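Local coordinates for short chain dehydrogenase (Leptospira borgpetersenii serovar Hardjo-bovis, PDB 6UH2), which binds NAD+ and, as a member of the short-chain dehydrogenase/reductase family, probably catalyses oxidation or reduction at a CH-OH group, at residues F81-L84 against E85-K89; D108-D111 against E112-N115. All blocks are in the same frame, centred on the assembly; numbering follows the deposited sequence.

Interaction 1 of 2, residues F81-L84 against E85-K89; sequences FLSL and ENQNK
The amide of Asn86 is folded back over Leu82, whose carbonyl O sits above the plane of the amide, 3.2 Å from Asn86 CG. In one of the two conformers modelled for Leu82, CD1 comes to 3.6 Å from Asn86 OD1 on that same side. The flat end of Gln87 has different surroundings. Its NE2 faces Ser83 OG, and the refined separation of 2.4 Å is too short to be taken literally as a bond length. The carbonyl O of Ser83 lies out of the amide plane and receives only a weak bond from NE2. Lys89 NZ stands on that same face at the other end of the group, 2.8 Å from Gln87 OE1 and well above the carbonyl plane. The main partner of this ammonium is Glu65, in a salt bridge.

Gln87 is the first residue to leave helical angles, and helix 74-86 ends in a Schellman motif. Asn88, with positive phi, is the C-prime residue; Lys89 N reaches back to Leu84 O at 2.7 Å, and inside that loop Asn88 N bonds Glu85 O at 3.1 Å. The turn brings Lys89 CB against Leu84 CD2 at 3.9 Å, the two side chains crossing at about a right angle, the apolar contact that commonly accompanies such a motif between C3 (Leu84) and C-double-prime (Lys89, here through its aliphatic chain).

Upstream, helical bonds run from Glu85 N to Phe81 O and from Asn86 N to Leu82 O. The extended Glu85 chain, its CG turned away from the backbone N (chi1 -174°), brings OE1 to 2.5 Å from a water that also donates to Phe81 O. The Phe81 side chain packs on Leu24 of strand 22-26 and on Leu128 and Thr132 of helix 111-139.

Interaction 2 of 2, residues D108-D111 against E112-N115; sequences DRTD and EEFN
Arg109 and Glu113 form a salt bridge, with NH1 3.1 Å from Glu113 OE1. The oxygen lies in the guanidinium plane, at its edge, whereas NH1 meets it from above the carboxylate plane; the two flat groups are turned 45° apart. Bends at chi2 and chi3 curl the arginine back to this position, where NE also pairs with Glu171 and NH2 bonds the carbonyl of Thr104.

Among the hydrogen bonds, Thr110 N donates to the same Glu113 OE1 at 3.0 Å from the opposite face of the carboxylate, so this one oxygen is gripped from both sides. In return Glu113 N donates to Thr110 OG1 at 3.1 Å. This reciprocal pair is a capping box, with Thr110 as N-cap of helix 111-139. The hydroxyl reaches the amide because it stands between its own backbone N and carbonyl carbon (chi1 67°). Behind the cap the first helical bonds follow, Phe114 N to Thr110 O and Asn115 N to Asp111 O.

Water bridges the second carboxylate oxygen, Glu113 OE2, to Asp108 O, at 2.7 Å from each. Another water accepts from Asp111 N.

Apolar contact is slight: Arg109 CG lies 4.1 Å from Phe114 CB, near the edge of the ring, and the phenylalanine packs on Val172 and Met175 of helix 171-191.

How the interactions relate
From the N terminus, interaction 1 comes first and ends helix 74-86. The chain then forms strand 93-96 of the parallel Rossmann-type sheet and passes through a loop to interaction 2, which starts helix 111-139. The two contacts lie in series, neither nested nor crossing, and each closes only a local turn. The centres of interaction 1 and interaction 2 are about 36 Å apart, and the two do not touch. Interaction 1 nevertheless meets the helix begun at interaction 2, farther along it, where Glu85 touches Leu135, and it reaches strand 22-26 through Lys89 on Leu22. Interaction 2 in turn joins the start of helix 111-139 to helix 171-191.

Interaction 1 of 2, residues F81-L84 against E85-K89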
# COMPACT_ATOMS: atom_id res chain seq x y z
N PHE B 81 -1.97 23.23 -19.41
CA PHE B 81 -0.94 22.26 -19.80
C PHE B 81 -0.00 22.82 -20.85
O PHE B 81 1.19 22.48 -20.86
CB PHE B 81 -1.58 20.95 -20.24
CG PHE B 81 -1.67 19.97 -19.12
CD1 PHE B 81 -2.61 20.15 -18.12
CD2 PHE B 81 -0.77 18.93 -19.02
CE1 PHE B 81 -2.67 19.28 -17.05
CE2 PHE B 81 -0.82 18.06 -17.95
CZ PHE B 81 -1.77 18.23 -16.97
N LEU B 82 -0.50 23.69 -21.73
CA LEU B 82 0.39 24.38 -22.65
C LEU B 82 1.38 25.26 -21.90
O LEU B 82 2.58 25.26 -22.20
CB LEU B 82 -0.43 25.22 -23.63
CG LEU B 82 0.35 26.14 -24.56
CD1 LEU B 82 1.30 25.30 -25.40
CD2 LEU B 82 -0.60 26.93 -25.44
N SER B 83 0.89 26.00 -20.90
CA SER B 83 1.77 26.85 -20.11
C SER B 83 2.78 26.04 -19.32
O SER B 83 3.95 26.44 -19.19
CB SER B 83 0.92 27.73 -19.19
OG SER B 83 1.74 28.46 -18.30
N LEU B 84 2.37 24.89 -18.77
CA LEU B 84 3.30 24.04 -18.03
C LEU B 84 4.43 23.56 -18.92
O LEU B 84 5.60 23.56 -18.52
CB LEU B 84 2.57 22.85 -17.41
CG LEU B 84 1.57 23.16 -16.30
CD1 LEU B 84 0.87 21.91 -15.84
CD2 LEU B 84 2.27 23.84 -15.13
N GLU B 85 4.10 23.13 -20.15
CA GLU B 85 5.13 22.70 -21.08
C GLU B 85 6.03 23.87 -21.47
O GLU B 85 7.26 23.73 -21.50
CB GLU B 85 4.48 22.06 -22.31
CG GLU B 85 5.48 21.45 -23.27
CD GLU B 85 4.82 20.80 -24.48
OE1 GLU B 85 3.59 20.59 -24.46
OE2 GLU B 85 5.54 20.52 -25.47
N ASN B 86 5.43 25.03 -21.76
CA ASN B 86 6.20 26.20 -22.14
C ASN B 86 7.19 26.59 -21.06
O ASN B 86 8.31 27.03 -21.37
CB ASN B 86 5.26 27.38 -22.43
CG ASN B 86 4.51 27.23 -23.73
OD1 ASN B 86 4.66 26.24 -24.45
ND2 ASN B 86 3.68 28.22 -24.04
N GLN B 87 6.81 26.44 -19.79
CA GLN B 87 7.62 26.85 -18.66
C GLN B 87 8.52 25.75 -18.14
O GLN B 87 9.12 25.92 -17.07
CB GLN B 87 6.73 27.36 -17.53
CG GLN B 87 5.90 28.59 -17.85
CD GLN B 87 4.97 28.94 -16.71
OE1 GLN B 87 5.42 29.27 -15.62
NE2 GLN B 87 3.67 28.84 -16.95
N ASN B 88 8.62 24.62 -18.84
CA ASN B 88 9.37 23.46 -18.36
C ASN B 88 8.90 23.06 -16.96
O ASN B 88 9.70 22.85 -16.05
CB ASN B 88 10.88 23.72 -18.36
CG ASN B 88 11.40 24.08 -19.73
OD1 ASN B 88 11.33 23.28 -20.66
ND2 ASN B 88 11.92 25.30 -19.86
N LYS B 89 7.58 23.01 -16.80
CA LYS B 89 7.02 22.50 -15.56
C LYS B 89 6.25 21.22 -15.86
O LYS B 89 5.06 21.12 -15.58
CB LYS B 89 6.11 23.53 -14.88
CG LYS B 89 6.81 24.79 -14.43
CD LYS B 89 5.79 25.85 -14.04
CE LYS B 89 6.44 27.05 -13.39
NZ LYS B 89 5.41 28.09 -13.11
O HOH W 1 1.43 20.41 -23.14

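Interaction 2 of 2, residues D108-D111 against E112-N115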
# COMPACT_ATOMS: atom_id res chain seq x y z
N ASP B 108 -34.31 12.07 -4.01
CA ASP B 108 -34.35 13.50 -4.26
C ASP B 108 -33.20 13.98 -5.14
O ASP B 108 -33.09 15.19 -5.38
CB ASP B 108 -34.33 14.27 -2.94
CG ASP B 108 -35.56 14.00 -2.09
OD1 ASP B 108 -36.62 13.65 -2.65
OD2 ASP B 108 -35.46 14.13 -0.86
N ARG B 109 -32.35 13.07 -5.62
CA ARG B 109 -31.22 13.47 -6.45
C ARG B 109 -31.71 14.15 -7.72
O ARG B 109 -32.54 13.60 -8.45
CB ARG B 109 -30.36 12.25 -6.83
CG ARG B 109 -29.06 12.63 -7.59
CD ARG B 109 -27.95 13.16 -6.65
NE ARG B 109 -27.84 12.23 -5.54
CZ ARG B 109 -28.27 12.47 -4.32
NH1 ARG B 109 -28.80 13.66 -4.01
NH2 ARG B 109 -28.19 11.51 -3.40
N THR B 110 -31.17 15.34 -7.99
CA THR B 110 -31.45 16.04 -9.24
C THR B 110 -30.36 15.73 -10.25
O THR B 110 -29.26 15.29 -9.89
CB THR B 110 -31.52 17.54 -9.01
OG1 THR B 110 -30.21 18.01 -8.65
CG2 THR B 110 -32.50 17.86 -7.90
N ASP B 111 -30.66 15.97 -11.53
CA ASP B 111 -29.62 15.74 -12.53
C ASP B 111 -28.46 16.72 -12.36
O ASP B 111 -27.31 16.38 -12.66
CB ASP B 111 -30.20 15.84 -13.93
CG ASP B 111 -31.16 14.71 -14.23
OD1 ASP B 111 -31.03 13.62 -13.61
OD2 ASP B 111 -32.06 14.91 -15.07
N GLU B 112 -28.73 17.92 -11.88
CA GLU B 112 -27.65 18.87 -11.69
C GLU B 112 -26.68 18.39 -10.61
O GLU B 112 -25.46 18.49 -10.78
CB GLU B 112 -28.23 20.25 -11.35
CG GLU B 112 -29.01 20.89 -12.52
CD GLU B 112 -30.36 20.23 -12.85
OE1 GLU B 112 -30.97 19.55 -11.97
OE2 GLU B 112 -30.82 20.39 -14.00
N GLU B 113 -27.21 17.85 -9.51
CA GLU B 113 -26.35 17.25 -8.48
C GLU B 113 -25.58 16.07 -9.03
O GLU B 113 -24.35 15.99 -8.89
CB GLU B 113 -27.20 16.79 -7.29
CG GLU B 113 -27.85 17.89 -6.49
CD GLU B 113 -28.95 17.35 -5.60
OE1 GLU B 113 -29.30 16.15 -5.73
OE2 GLU B 113 -29.48 18.14 -4.78
N PHE B 114 -26.29 15.13 -9.65
CA PHE B 114 -25.67 13.93 -10.20
C PHE B 114 -24.54 14.30 -11.16
O PHE B 114 -23.42 13.80 -11.04
CB PHE B 114 -26.74 13.09 -10.91
CG PHE B 114 -26.27 11.71 -11.31
CD1 PHE B 114 -25.61 11.52 -12.51
CD2 PHE B 114 -26.52 10.61 -10.50
CE1 PHE B 114 -25.20 10.26 -12.90
CE2 PHE B 114 -26.11 9.34 -10.88
CZ PHE B 114 -25.44 9.16 -12.08
N ASN B 115 -24.83 15.18 -12.12
CA ASN B 115 -23.85 15.53 -13.14
C ASN B 115 -22.66 16.28 -12.56
O ASN B 115 -21.54 16.16 -13.07
CB ASN B 115 -24.51 16.35 -14.25
CG ASN B 115 -25.50 15.54 -15.04
OD1 ASN B 115 -25.36 14.32 -15.14
ND2 ASN B 115 -26.50 16.19 -15.60
O HOH W 2 -31.68 16.88 -3.82
O HOH W 3 -33.16 16.86 -12.32